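Local coordinates for protein L-lysine 6-oxidase (Marinomonas mediterranea, PDB 3WEU) that oxidises L-lysine at its side-chain amine with a cysteine tryptophylquinone cofactor, releasing ammonium and the hydrogen peroxide that makes it antibacterial, at residues A[44-52]-A[626-634]; A[27-35]-A[251-259]. One frame throughout, in Å; residues are numbered along the deposited sequence.

The two contacts lie about 13 Å apart, centre to centre, and their segments alternate along the chain: 27-35, 44-52, 251-259, then 626-634. Both first segments belong to the N-terminal part of the protein, so each contact ties a loop region of that part to chain much further on, 216 residues later in contact 2 and 574 in contact 1. They also meet each other directly. E35 N of strand 34-36 lies 2.8 Å from T44 O, and I632 N lies 2.7 Å from F251 O, both probable hydrogen bonds. R633 carries contact 1 while its side chain also packs on L32 and E254 of contact 2, giving one continuous patch of packing.

Contact 1: A[44-52]-A[626-634]; sequences TTVVNFKDE and WSALAFIRD. With EDO (1,2-ethanediol), chain L.
The F49 ring is packed on both faces: V46 CG2 of its own loop lies over one, and F631 covers the opposite one in an offset stack, centroids 4.2 Å apart and planes only 8° from parallel. The offset sets F49 CB over the centre of the F631 ring, 3.6 Å from its centroid, a CH-pi contact. K50 CE comes to the edge of the F631 ring, in its plane. R633 turns its guanidinium edge to the 44-52 backbone, NH2 giving a hydrogen bond to V46 O (3.0 Å) and NH1 one to V47 O (2.8 Å); the chain bends at the CG-CD bond (chi3 -107°), which turns the group toward these carbonyls, its plane 56° from the F49 ring. The aromatic pair thus joins the loop between strands 42-43 and 58-66 to strand 631-634, the partner of strand 645-648 in a two-stranded antiparallel sheet. On the other flank the extended K50 chain passes F631 and reaches the 3-10 turn 626-628 and the residue after it, NZ giving hydrogen bonds to S627 O and L629 O (2.8 Å each). E649 O and N651 OD1 are further acceptors, so carbonyl oxygens ring this buried amine, more than its three hydrogens can serve at full strength.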
ATOM      1  N   THR A  44     -47.143  13.559  -4.570  1.00 19.27           N
ATOM      2  CA  THR A  44     -46.924  13.592  -3.130  1.00 21.42           C
ATOM      3  C   THR A  44     -45.446  13.681  -2.911  1.00 18.64           C
ATOM      4  O   THR A  44     -44.668  13.338  -3.800  1.00 17.31           O
ATOM      5  CB  THR A  44     -47.365  12.292  -2.427  1.00 22.98           C
ATOM      6  OG1 THR A  44     -46.477  11.187  -2.751  1.00 26.84           O
ATOM      7  CG2 THR A  44     -48.697  11.892  -2.763  1.00 27.60           C
ATOM      8  N   THR A  45     -45.035  14.077  -1.717  1.00 17.07           N
ATOM      9  CA  THR A  45     -43.622  14.000  -1.389  1.00 17.29           C
ATOM     10  C   THR A  45     -43.158  12.567  -1.345  1.00 19.52           C
ATOM     11  O   THR A  45     -43.946  11.581  -1.228  1.00 16.92           O
ATOM     12  CB  THR A  45     -43.309  14.705  -0.087  1.00 18.70           C
ATOM     13  OG1 THR A  45     -44.252  14.274   0.857  1.00 17.48           O
ATOM     14  CG2 THR A  45     -43.471  16.153  -0.275  1.00 19.13           C
ATOM     15  N   VAL A  46     -41.858  12.416  -1.490  1.00 16.78           N
ATOM     16  CA  VAL A  46     -41.199  11.115  -1.579  1.00 17.62           C
ATOM     17  C   VAL A  46     -41.608  10.173  -0.461  1.00 17.12           C
ATOM     18  O   VAL A  46     -41.671  10.555   0.711  1.00 17.51           O
ATOM     19  CB  VAL A  46     -39.674  11.302  -1.540  1.00 16.76           C
ATOM     20  CG1 VAL A  46     -39.267  11.924  -0.225  1.00 16.07           C
ATOM     21  CG2 VAL A  46     -38.922   9.982  -1.702  1.00 17.04           C
ATOM     22  N   VAL A  47     -41.890   8.935  -0.840  1.00 16.92           N
ATOM     23  CA  VAL A  47     -42.129   7.901   0.133  1.00 18.77           C
ATOM     24  C   VAL A  47     -40.777   7.337   0.522  1.00 17.45           C
ATOM     25  O   VAL A  47     -40.345   7.611   1.631  1.00 18.32           O
ATOM     26  CB  VAL A  47     -43.080   6.835  -0.435  1.00 20.71           C
ATOM     27  CG1 VAL A  47     -43.289   5.717   0.570  1.00 23.36           C
ATOM     28  CG2 VAL A  47     -44.409   7.487  -0.857  1.00 24.95           C
ATOM     29  N   ASN A  48     -40.119   6.545  -0.330  1.00 15.64           N
ATOM     30  CA  ASN A  48     -38.767   6.073  -0.046  1.00 16.91           C
ATOM     31  C   ASN A  48     -37.704   6.675  -0.950  1.00 16.44           C
ATOM     32  O   ASN A  48     -37.927   6.765  -2.141  1.00 16.38           O
ATOM     33  CB  ASN A  48     -38.704   4.561  -0.149  1.00 20.83           C
ATOM     34  CG  ASN A  48     -39.550   3.852   0.919  1.00 26.60           C
ATOM     35  OD1 ASN A  48     -39.721   4.299   2.025  1.00 28.37           O
ATOM     36  ND2 ASN A  48     -40.121   2.780   0.532  1.00 35.11           N
ATOM     37  N   PHE A  49     -36.561   7.059  -0.392  1.00 14.77           N
ATOM     38  CA  PHE A  49     -35.517   7.632  -1.196  1.00 15.63           C
ATOM     39  C   PHE A  49     -34.787   6.559  -2.008  1.00 15.72           C
ATOM     40  O   PHE A  49     -34.127   6.865  -3.032  1.00 16.40           O
ATOM     41  CB  PHE A  49     -34.493   8.300  -0.298  1.00 16.09           C
ATOM     42  CG  PHE A  49     -34.986   9.525   0.371  1.00 16.50           C
ATOM     43  CD1 PHE A  49     -35.334   9.509   1.719  1.00 16.33           C
ATOM     44  CD2 PHE A  49     -35.072  10.735  -0.361  1.00 16.92           C
ATOM     45  CE1 PHE A  49     -35.768  10.680   2.360  1.00 16.61           C
ATOM     46  CE2 PHE A  49     -35.500  11.906   0.308  1.00 18.04           C
ATOM     47  CZ  PHE A  49     -35.863  11.859   1.630  1.00 15.88           C
ATOM     48  N   LYS A  50     -34.853   5.328  -1.508  1.00 14.67           N
ATOM     49  CA  LYS A  50     -34.141   4.203  -2.105  1.00 14.98           C
ATOM     50  C   LYS A  50     -35.159   3.190  -2.621  1.00 16.43           C
ATOM     51  O   LYS A  50     -36.278   3.104  -2.134  1.00 14.79           O
ATOM     52  CB  LYS A  50     -33.237   3.494  -1.108  1.00 16.39           C
ATOM     53  CG  LYS A  50     -32.187   4.402  -0.482  1.00 15.98           C
ATOM     54  CD  LYS A  50     -31.148   3.591   0.222  1.00 17.05           C
ATOM     55  CE  LYS A  50     -30.198   4.451   1.041  1.00 16.14           C
ATOM     56  NZ  LYS A  50     -29.191   3.710   1.764  1.00 15.13           N
ATOM     57  N   ASP A  51     -34.764   2.432  -3.614  1.00 17.04           N
ATOM     58  CA  ASP A  51     -35.633   1.353  -4.090  1.00 18.73           C
ATOM     59  C   ASP A  51     -35.494   0.155  -3.200  1.00 23.09           C
ATOM     60  O   ASP A  51     -34.797   0.165  -2.176  1.00 20.75           O
ATOM     61  CB  ASP A  51     -35.291   1.030  -5.556  1.00 17.69           C
ATOM     62  CG  ASP A  51     -33.981   0.382  -5.743  1.00 17.48           C
ATOM     63  OD1 ASP A  51     -33.286  -0.062  -4.805  1.00 20.29           O
ATOM     64  OD2 ASP A  51     -33.581   0.304  -6.901  1.00 19.27           O
ATOM     65  N   GLU A  52     -36.172  -0.932  -3.567  1.00 24.67           N
ATOM     66  CA  GLU A  52     -36.199  -2.099  -2.698  1.00 27.89           C
ATOM     67  C   GLU A  52     -34.878  -2.750  -2.523  1.00 26.51           C
ATOM     68  O   GLU A  52     -34.658  -3.381  -1.511  1.00 26.89           O
ATOM     69  CB  GLU A  52     -37.233  -3.138  -3.194  1.00 33.70           C
ATOM     70  CG  GLU A  52     -38.648  -2.691  -2.864  1.00 41.98           C
ATOM     71  CD  GLU A  52     -39.662  -3.831  -2.965  1.00 56.37           C
ATOM     72  OE1 GLU A  52     -39.453  -4.755  -3.794  1.00 58.27           O
ATOM     73  OE2 GLU A  52     -40.657  -3.812  -2.200  1.00 67.84           O
ATOM     74  N   TRP A 626     -21.117   4.621  -0.618  1.00 16.22           N
ATOM     75  CA  TRP A 626     -21.873   5.869  -0.346  1.00 16.49           C
ATOM     76  C   TRP A 626     -23.385   5.596  -0.278  1.00 17.48           C
ATOM     77  O   TRP A 626     -24.104   6.163   0.557  1.00 18.59           O
ATOM     78  CB  TRP A 626     -21.487   6.962  -1.345  1.00 16.61           C
ATOM     79  CG  TRP A 626     -21.661   6.541  -2.754  1.00 17.34           C
ATOM     80  CD1 TRP A 626     -20.781   5.792  -3.478  1.00 16.09           C
ATOM     81  CD2 TRP A 626     -22.817   6.724  -3.590  1.00 16.16           C
ATOM     82  NE1 TRP A 626     -21.307   5.514  -4.724  1.00 17.55           N
ATOM     83  CE2 TRP A 626     -22.543   6.089  -4.825  1.00 17.33           C
ATOM     84  CE3 TRP A 626     -24.062   7.353  -3.419  1.00 15.72           C
ATOM     85  CZ2 TRP A 626     -23.467   6.049  -5.877  1.00 19.01           C
ATOM     86  CZ3 TRP A 626     -24.948   7.367  -4.473  1.00 16.30           C
ATOM     87  CH2 TRP A 626     -24.671   6.677  -5.690  1.00 19.18           C
ATOM     88  N   SER A 627     -23.883   4.762  -1.187  1.00 17.46           N
ATOM     89  CA  SER A 627     -25.287   4.583  -1.330  1.00 16.37           C
ATOM     90  C   SER A 627     -25.900   3.796  -0.236  1.00 15.97           C
ATOM     91  O   SER A 627     -27.148   3.692  -0.176  1.00 17.72           O
ATOM     92  CB  SER A 627     -25.697   4.005  -2.698  1.00 17.51           C
ATOM     93  OG  SER A 627     -25.278   2.674  -2.858  1.00 16.88           O
ATOM     94  N   ALA A 628     -25.075   3.232   0.651  1.00 15.56           N
ATOM     95  CA  ALA A 628     -25.584   2.460   1.756  1.00 15.85           C
ATOM     96  C   ALA A 628     -26.055   3.354   2.910  1.00 16.09           C
ATOM     97  O   ALA A 628     -26.762   2.888   3.809  1.00 15.15           O
ATOM     98  CB  ALA A 628     -24.514   1.540   2.280  1.00 16.71           C
ATOM     99  N   LEU A 629     -25.673   4.618   2.874  1.00 17.09           N
ATOM    100  CA  LEU A 629     -25.925   5.526   4.033  1.00 16.08           C
ATOM    101  C   LEU A 629     -27.356   5.951   4.144  1.00 14.44           C
ATOM    102  O   LEU A 629     -28.144   5.845   3.200  1.00 15.57           O
ATOM    103  CB  LEU A 629     -25.024   6.758   4.021  1.00 17.31           C
ATOM    104  CG  LEU A 629     -23.542   6.372   4.101  1.00 19.46           C
ATOM    105  CD1 LEU A 629     -22.584   7.469   3.664  1.00 21.68           C
ATOM    106  CD2 LEU A 629     -23.155   5.944   5.497  1.00 21.51           C
ATOM    107  N   ALA A 630     -27.722   6.381   5.348  1.00 14.68           N
ATOM    108  CA  ALA A 630     -29.082   6.711   5.663  1.00 13.45           C
ATOM    109  C   ALA A 630     -29.487   8.069   5.107  1.00 13.93           C
ATOM    110  O   ALA A 630     -28.655   8.969   4.908  1.00 13.09           O
ATOM    111  CB  ALA A 630     -29.240   6.772   7.161  1.00 13.68           C
ATOM    112  N   PHE A 631     -30.786   8.242   4.978  1.00 13.11           N
ATOM    113  CA  PHE A 631     -31.369   9.557   4.792  1.00 13.28           C
ATOM    114  C   PHE A 631     -31.951   9.976   6.116  1.00 14.03           C
ATOM    115  O   PHE A 631     -32.781   9.242   6.730  1.00 15.03           O
ATOM    116  CB  PHE A 631     -32.488   9.502   3.767  1.00 13.49           C
ATOM    117  CG  PHE A 631     -31.982   9.413   2.366  1.00 13.25           C
ATOM    118  CD1 PHE A 631     -31.474   8.215   1.878  1.00 14.42           C
ATOM    119  CD2 PHE A 631     -31.849  10.560   1.589  1.00 12.24           C
ATOM    120  CE1 PHE A 631     -30.912   8.150   0.602  1.00 14.62           C
ATOM    121  CE2 PHE A 631     -31.303  10.506   0.300  1.00 12.17           C
ATOM    122  CZ  PHE A 631     -30.848   9.281  -0.193  1.00 13.55           C
ATOM    123  N   ILE A 632     -31.550  11.143   6.542  1.00 13.56           N
ATOM    124  CA  ILE A 632     -32.023  11.720   7.823  1.00 14.30           C
ATOM    125  C   ILE A 632     -33.308  12.466   7.521  1.00 15.77           C
ATOM    126  O   ILE A 632     -33.328  13.373   6.711  1.00 15.83           O
ATOM    127  CB  ILE A 632     -30.983  12.672   8.452  1.00 14.02           C
ATOM    128  CG1 ILE A 632     -29.605  12.042   8.453  1.00 13.24           C
ATOM    129  CG2 ILE A 632     -31.401  13.101   9.850  1.00 14.48           C
ATOM    130  CD1 ILE A 632     -29.492  10.654   9.102  1.00 14.04           C
ATOM    131  N   ARG A 633     -34.394  12.068   8.186  1.00 15.49           N
ATOM    132  CA  ARG A 633     -35.680  12.615   7.894  1.00 15.12           C
ATOM    133  C   ARG A 633     -36.631  12.707   9.092  1.00 13.68           C
ATOM    134  O   ARG A 633     -36.463  11.978  10.096  1.00 12.26           O
ATOM    135  CB  ARG A 633     -36.253  11.820   6.759  1.00 18.85           C
ATOM    136  CG  ARG A 633     -37.527  11.112   6.942  1.00 21.68           C
ATOM    137  CD  ARG A 633     -37.944  10.375   5.691  1.00 20.78           C
ATOM    138  NE  ARG A 633     -39.017  11.015   5.039  1.00 20.45           N
ATOM    139  CZ  ARG A 633     -39.587  10.535   3.933  1.00 20.31           C
ATOM    140  NH1 ARG A 633     -39.129   9.427   3.349  1.00 19.59           N
ATOM    141  NH2 ARG A 633     -40.622  11.125   3.423  1.00 20.21           N
ATOM    142  N   ASP A 634     -37.566  13.659   8.995  1.00 12.06           N
ATOM    143  CA  ASP A 634     -38.459  13.943  10.052  1.00 12.42           C
ATOM    144  C   ASP A 634     -39.565  12.864  10.094  1.00 12.82           C
ATOM    145  O   ASP A 634     -40.403  12.780   9.175  1.00 14.79           O
ATOM    146  CB  ASP A 634     -39.041  15.343   9.928  1.00 13.68           C
ATOM    147  CG  ASP A 634     -39.946  15.724  11.065  1.00 14.14           C
ATOM    148  OD1 ASP A 634     -40.082  14.994  12.048  1.00 13.60           O
ATOM    149  OD2 ASP A 634     -40.604  16.809  10.926  1.00 15.01           O
TER
HETATM  150  C1  EDO L 810     -39.238   0.028  -6.112  1.00 32.99           C
HETATM  151  O1  EDO L 810     -38.127  -0.741  -5.721  1.00 32.31           O
HETATM  152  C2  EDO L 810     -39.404   1.093  -5.099  1.00 32.59           C
HETATM  153  O2  EDO L 810     -38.783   2.285  -5.639  1.00 27.26           O

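Contact 2: A[27-35]-A[251-259]; sequences MEIGGLPYE and FAPEIVNIS
Backbone meets backbone most closely where G30, in the type II turn E28-G31, lies against the type I turn A252-I255. Two CA-H...O contacts run in opposite senses: G30 CA to P253 O at 3.5 Å, and E254 CA to G30 O at 3.4 Å, the second nearly straight (167° at the hydrogen). The positive phi of G30 (84°) suits glycine, and V256 CG2 presses on its CA at 3.4 Å, tighter than usual for two carbons.

Water links the same turns. One molecule donates to both G30 O and E254 O; a second lies 2.8 Å from P253 O and 2.8 Å from G31 O.

Apolar contacts border this polar seam. I29 CG2 meets V256 CG1 at 3.5 Å, the two side chains crossing at about a right angle. L32 CD2 touches P253 CG, and L32 CD2 lies 3.8 Å from E254 CG. The E254 chain, extended beyond CG, runs on past the L32 methyls, and its OE2 accepts a hydrogen bond from D634 N.

Segment 251-259 is the connection from strand 237-247 to helix 261-272. The C-terminal end of helix 295-308 lies alongside: V256 packs on R305 and I255 on Q308, whose side-chain amide also bonds E254 O and V256 N. E254 packs on R633 of strand 631-634 and F645 of strand 645-648, and segment 27-35 runs into strand 34-36.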
ATOM      1  N   MET A  27     -39.645  21.685  -4.102  1.00 16.91           N
ATOM      2  CA  MET A  27     -40.371  22.836  -4.557  1.00 19.31           C
ATOM      3  C   MET A  27     -40.195  24.004  -3.628  1.00 18.89           C
ATOM      4  O   MET A  27     -40.751  25.061  -3.846  1.00 16.41           O
ATOM      5  CB  MET A  27     -41.836  22.497  -4.751  1.00 24.03           C
ATOM      6  CG  MET A  27     -41.931  21.472  -5.901  1.00 32.67           C
ATOM      7  SD  MET A  27     -43.613  20.831  -6.181  1.00 41.33           S
ATOM      8  CE  MET A  27     -44.100  22.131  -7.341  1.00 40.82           C
ATOM      9  N   GLU A  28     -39.340  23.849  -2.627  1.00 17.63           N
ATOM     10  CA  GLU A  28     -39.019  24.934  -1.759  1.00 17.25           C
ATOM     11  C   GLU A  28     -37.725  24.586  -1.045  1.00 16.46           C
ATOM     12  O   GLU A  28     -37.249  23.445  -1.099  1.00 15.87           O
ATOM     13  CB  GLU A  28     -40.140  25.148  -0.719  1.00 20.78           C
ATOM     14  CG  GLU A  28     -40.302  24.021   0.255  1.00 22.08           C
ATOM     15  CD  GLU A  28     -41.544  24.156   1.170  1.00 29.94           C
ATOM     16  OE1 GLU A  28     -41.932  25.251   1.553  1.00 31.16           O
ATOM     17  OE2 GLU A  28     -42.077  23.153   1.593  1.00 30.68           O
ATOM     18  N   ILE A  29     -37.156  25.582  -0.402  1.00 15.40           N
ATOM     19  CA  ILE A  29     -35.924  25.395   0.424  1.00 16.20           C
ATOM     20  C   ILE A  29     -36.272  24.526   1.615  1.00 15.27           C
ATOM     21  O   ILE A  29     -37.217  24.771   2.338  1.00 14.59           O
ATOM     22  CB  ILE A  29     -35.329  26.720   0.849  1.00 15.94           C
ATOM     23  CG1 ILE A  29     -34.954  27.562  -0.374  1.00 17.41           C
ATOM     24  CG2 ILE A  29     -34.128  26.519   1.750  1.00 15.84           C
ATOM     25  CD1 ILE A  29     -34.143  28.765  -0.007  1.00 19.89           C
ATOM     26  N   GLY A  30     -35.568  23.417   1.761  1.00 15.84           N
ATOM     27  CA  GLY A  30     -35.852  22.490   2.877  1.00 17.06           C
ATOM     28  C   GLY A  30     -36.998  21.522   2.540  1.00 17.61           C
ATOM     29  O   GLY A  30     -37.435  20.794   3.394  1.00 17.06           O
ATOM     30  N   GLY A  31     -37.445  21.548   1.277  1.00 16.76           N
ATOM     31  CA  GLY A  31     -38.548  20.754   0.837  1.00 16.18           C
ATOM     32  C   GLY A  31     -38.133  19.365   0.466  1.00 16.24           C
ATOM     33  O   GLY A  31     -37.008  19.148  -0.050  1.00 14.69           O
ATOM     34  N   LEU A  32     -39.018  18.396   0.687  1.00 12.81           N
ATOM     35  CA  LEU A  32     -38.762  17.051   0.191  1.00 14.64           C
ATOM     36  C   LEU A  32     -38.904  16.989  -1.340  1.00 14.45           C
ATOM     37  O   LEU A  32     -39.651  17.736  -1.905  1.00 16.03           O
ATOM     38  CB  LEU A  32     -39.717  16.058   0.842  1.00 14.75           C
ATOM     39  CG  LEU A  32     -39.530  15.732   2.312  1.00 15.78           C
ATOM     40  CD1 LEU A  32     -40.677  14.875   2.869  1.00 16.85           C
ATOM     41  CD2 LEU A  32     -38.259  14.963   2.564  1.00 17.47           C
ATOM     42  N   PRO A  33     -38.176  16.132  -2.005  1.00 14.67           N
ATOM     43  CA  PRO A  33     -38.444  15.826  -3.417  1.00 15.13           C
ATOM     44  C   PRO A  33     -39.754  15.040  -3.549  1.00 15.42           C
ATOM     45  O   PRO A  33     -40.340  14.619  -2.546  1.00 15.25           O
ATOM     46  CB  PRO A  33     -37.259  14.967  -3.825  1.00 14.52           C
ATOM     47  CG  PRO A  33     -36.913  14.271  -2.561  1.00 16.07           C
ATOM     48  CD  PRO A  33     -37.137  15.274  -1.461  1.00 15.36           C
ATOM     49  N   TYR A  34     -40.254  14.911  -4.789  1.00 16.09           N
ATOM     50  CA  TYR A  34     -41.614  14.461  -5.049  1.00 16.73           C
ATOM     51  C   TYR A  34     -41.704  13.194  -5.825  1.00 17.85           C
ATOM     52  O   TYR A  34     -40.958  12.974  -6.755  1.00 15.92           O
ATOM     53  CB  TYR A  34     -42.381  15.531  -5.873  1.00 16.50           C
ATOM     54  CG  TYR A  34     -42.984  16.548  -5.013  1.00 16.18           C
ATOM     55  CD1 TYR A  34     -42.190  17.559  -4.400  1.00 18.67           C
ATOM     56  CD2 TYR A  34     -44.326  16.488  -4.717  1.00 18.47           C
ATOM     57  CE1 TYR A  34     -42.764  18.467  -3.539  1.00 20.02           C
ATOM     58  CE2 TYR A  34     -44.903  17.358  -3.818  1.00 19.70           C
ATOM     59  CZ  TYR A  34     -44.118  18.345  -3.259  1.00 21.31           C
ATOM     60  OH  TYR A  34     -44.755  19.189  -2.457  1.00 21.87           O
ATOM     61  N   GLU A  35     -42.649  12.342  -5.430  1.00 16.15           N
ATOM     62  CA  GLU A  35     -43.098  11.288  -6.305  1.00 15.58           C
ATOM     63  C   GLU A  35     -43.798  11.938  -7.494  1.00 17.01           C
ATOM     64  O   GLU A  35     -44.137  13.160  -7.473  1.00 16.14           O
ATOM     65  CB  GLU A  35     -44.066  10.359  -5.578  1.00 16.92           C
ATOM     66  CG  GLU A  35     -43.524   9.638  -4.358  1.00 17.27           C
ATOM     67  CD  GLU A  35     -42.384   8.694  -4.613  1.00 19.24           C
ATOM     68  OE1 GLU A  35     -42.296   8.151  -5.750  1.00 19.35           O
ATOM     69  OE2 GLU A  35     -41.655   8.426  -3.633  1.00 19.87           O
ATOM     70  N   PHE A 251     -28.677  13.853   1.640  1.00 14.29           N
ATOM     71  CA  PHE A 251     -29.051  12.840   2.633  1.00 14.27           C
ATOM     72  C   PHE A 251     -29.864  13.364   3.828  1.00 13.91           C
ATOM     73  O   PHE A 251     -30.257  12.578   4.700  1.00 13.84           O
ATOM     74  CB  PHE A 251     -27.789  12.099   3.146  1.00 14.59           C
ATOM     75  CG  PHE A 251     -27.172  11.163   2.133  1.00 14.70           C
ATOM     76  CD1 PHE A 251     -27.741   9.929   1.904  1.00 14.73           C
ATOM     77  CD2 PHE A 251     -26.016  11.485   1.470  1.00 14.94           C
ATOM     78  CE1 PHE A 251     -27.185   9.028   1.055  1.00 15.41           C
ATOM     79  CE2 PHE A 251     -25.417  10.566   0.598  1.00 15.12           C
ATOM     80  CZ  PHE A 251     -26.010   9.351   0.391  1.00 15.12           C
ATOM     81  N   ALA A 252     -30.220  14.637   3.795  1.00 13.01           N
ATOM     82  CA  ALA A 252     -31.053  15.267   4.812  1.00 13.16           C
ATOM     83  C   ALA A 252     -31.774  16.447   4.271  1.00 12.34           C
ATOM     84  O   ALA A 252     -31.561  17.615   4.692  1.00 10.86           O
ATOM     85  CB  ALA A 252     -30.203  15.677   6.009  1.00 12.84           C
ATOM     86  N   PRO A 253     -32.687  16.156   3.362  1.00 13.04           N
ATOM     87  CA  PRO A 253     -33.231  17.251   2.554  1.00 12.85           C
ATOM     88  C   PRO A 253     -34.070  18.254   3.321  1.00 14.52           C
ATOM     89  O   PRO A 253     -34.129  19.418   2.898  1.00 14.57           O
ATOM     90  CB  PRO A 253     -34.053  16.512   1.491  1.00 12.85           C
ATOM     91  CG  PRO A 253     -34.296  15.165   2.074  1.00 13.48           C
ATOM     92  CD  PRO A 253     -33.101  14.846   2.846  1.00 13.29           C
ATOM     93  N   GLU A 254     -34.661  17.868   4.460  1.00 14.95           N
ATOM     94  CA  GLU A 254     -35.434  18.831   5.234  1.00 13.15           C
ATOM     95  C   GLU A 254     -34.580  19.776   6.064  1.00 14.41           C
ATOM     96  O   GLU A 254     -35.127  20.702   6.663  1.00 14.29           O
ATOM     97  CB  GLU A 254     -36.371  18.106   6.145  1.00 13.32           C
ATOM     98  CG  GLU A 254     -37.405  17.330   5.374  1.00 14.11           C
ATOM     99  CD  GLU A 254     -38.086  16.203   6.157  1.00 14.22           C
ATOM    100  OE1 GLU A 254     -39.353  16.151   6.219  1.00 15.01           O
ATOM    101  OE2 GLU A 254     -37.365  15.316   6.687  1.00 14.26           O
ATOM    102  N   ILE A 255     -33.286  19.523   6.170  1.00 12.70           N
ATOM    103  CA  ILE A 255     -32.389  20.342   6.980  1.00 12.42           C
ATOM    104  C   ILE A 255     -31.645  21.296   6.042  1.00 14.10           C
ATOM    105  O   ILE A 255     -31.040  20.876   5.068  1.00 14.29           O
ATOM    106  CB  ILE A 255     -31.397  19.459   7.753  1.00 14.18           C
ATOM    107  CG1 ILE A 255     -32.220  18.473   8.616  1.00 14.49           C
ATOM    108  CG2 ILE A 255     -30.459  20.309   8.598  1.00 13.27           C
ATOM    109  CD1 ILE A 255     -31.514  17.602   9.559  1.00 18.48           C
ATOM    110  N   VAL A 256     -31.782  22.591   6.318  1.00 11.90           N
ATOM    111  CA  VAL A 256     -31.293  23.645   5.444  1.00 12.65           C
ATOM    112  C   VAL A 256     -29.991  24.251   5.996  1.00 12.89           C
ATOM    113  O   VAL A 256     -29.871  24.474   7.202  1.00 13.15           O
ATOM    114  CB  VAL A 256     -32.389  24.723   5.405  1.00 12.36           C
ATOM    115  CG1 VAL A 256     -32.016  25.898   4.521  1.00 12.63           C
ATOM    116  CG2 VAL A 256     -33.712  24.127   4.926  1.00 13.25           C
ATOM    117  N   ASN A 257     -29.057  24.525   5.104  1.00 12.67           N
ATOM    118  CA  ASN A 257     -27.810  25.194   5.429  1.00 13.22           C
ATOM    119  C   ASN A 257     -28.062  26.632   5.863  1.00 13.65           C
ATOM    120  O   ASN A 257     -28.870  27.348   5.284  1.00 12.12           O
ATOM    121  CB  ASN A 257     -26.851  25.127   4.231  1.00 13.79           C
ATOM    122  CG  ASN A 257     -26.438  23.686   3.907  1.00 14.17           C
ATOM    123  OD1 ASN A 257     -25.545  23.154   4.544  1.00 13.44           O
ATOM    124  ND2 ASN A 257     -27.133  23.036   2.974  1.00 13.28           N
ATOM    125  N   ILE A 258     -27.361  27.045   6.921  1.00 13.59           N
ATOM    126  CA  ILE A 258     -27.432  28.393   7.382  1.00 12.77           C
ATOM    127  C   ILE A 258     -27.229  29.419   6.267  1.00 13.16           C
ATOM    128  O   ILE A 258     -28.029  30.363   6.145  1.00 13.27           O
ATOM    129  CB  ILE A 258     -26.489  28.638   8.560  1.00 11.94           C
ATOM    130  CG1 ILE A 258     -27.020  27.936   9.830  1.00 12.35           C
ATOM    131  CG2 ILE A 258     -26.365  30.168   8.832  1.00 13.58           C
ATOM    132  CD1 ILE A 258     -25.949  27.728  10.919  1.00 13.13           C
ATOM    133  N   SER A 259     -26.195  29.222   5.460  1.00 12.00           N
ATOM    134  CA  SER A 259     -26.015  29.999   4.221  1.00 13.29           C
ATOM    135  C   SER A 259     -26.075  29.005   3.044  1.00 13.33           C
ATOM    136  O   SER A 259     -25.223  28.105   2.890  1.00 12.87           O
ATOM    137  CB  SER A 259     -24.713  30.816   4.222  1.00 13.82           C
ATOM    138  OG  SER A 259     -24.593  31.633   5.403  1.00 15.69           O
TER
HETATM  139  O   HOH W   1     -37.406  21.838   6.154  1.00 25.31           O
HETATM  140  O   HOH W   2     -34.401  20.004   0.165  1.00 17.25           O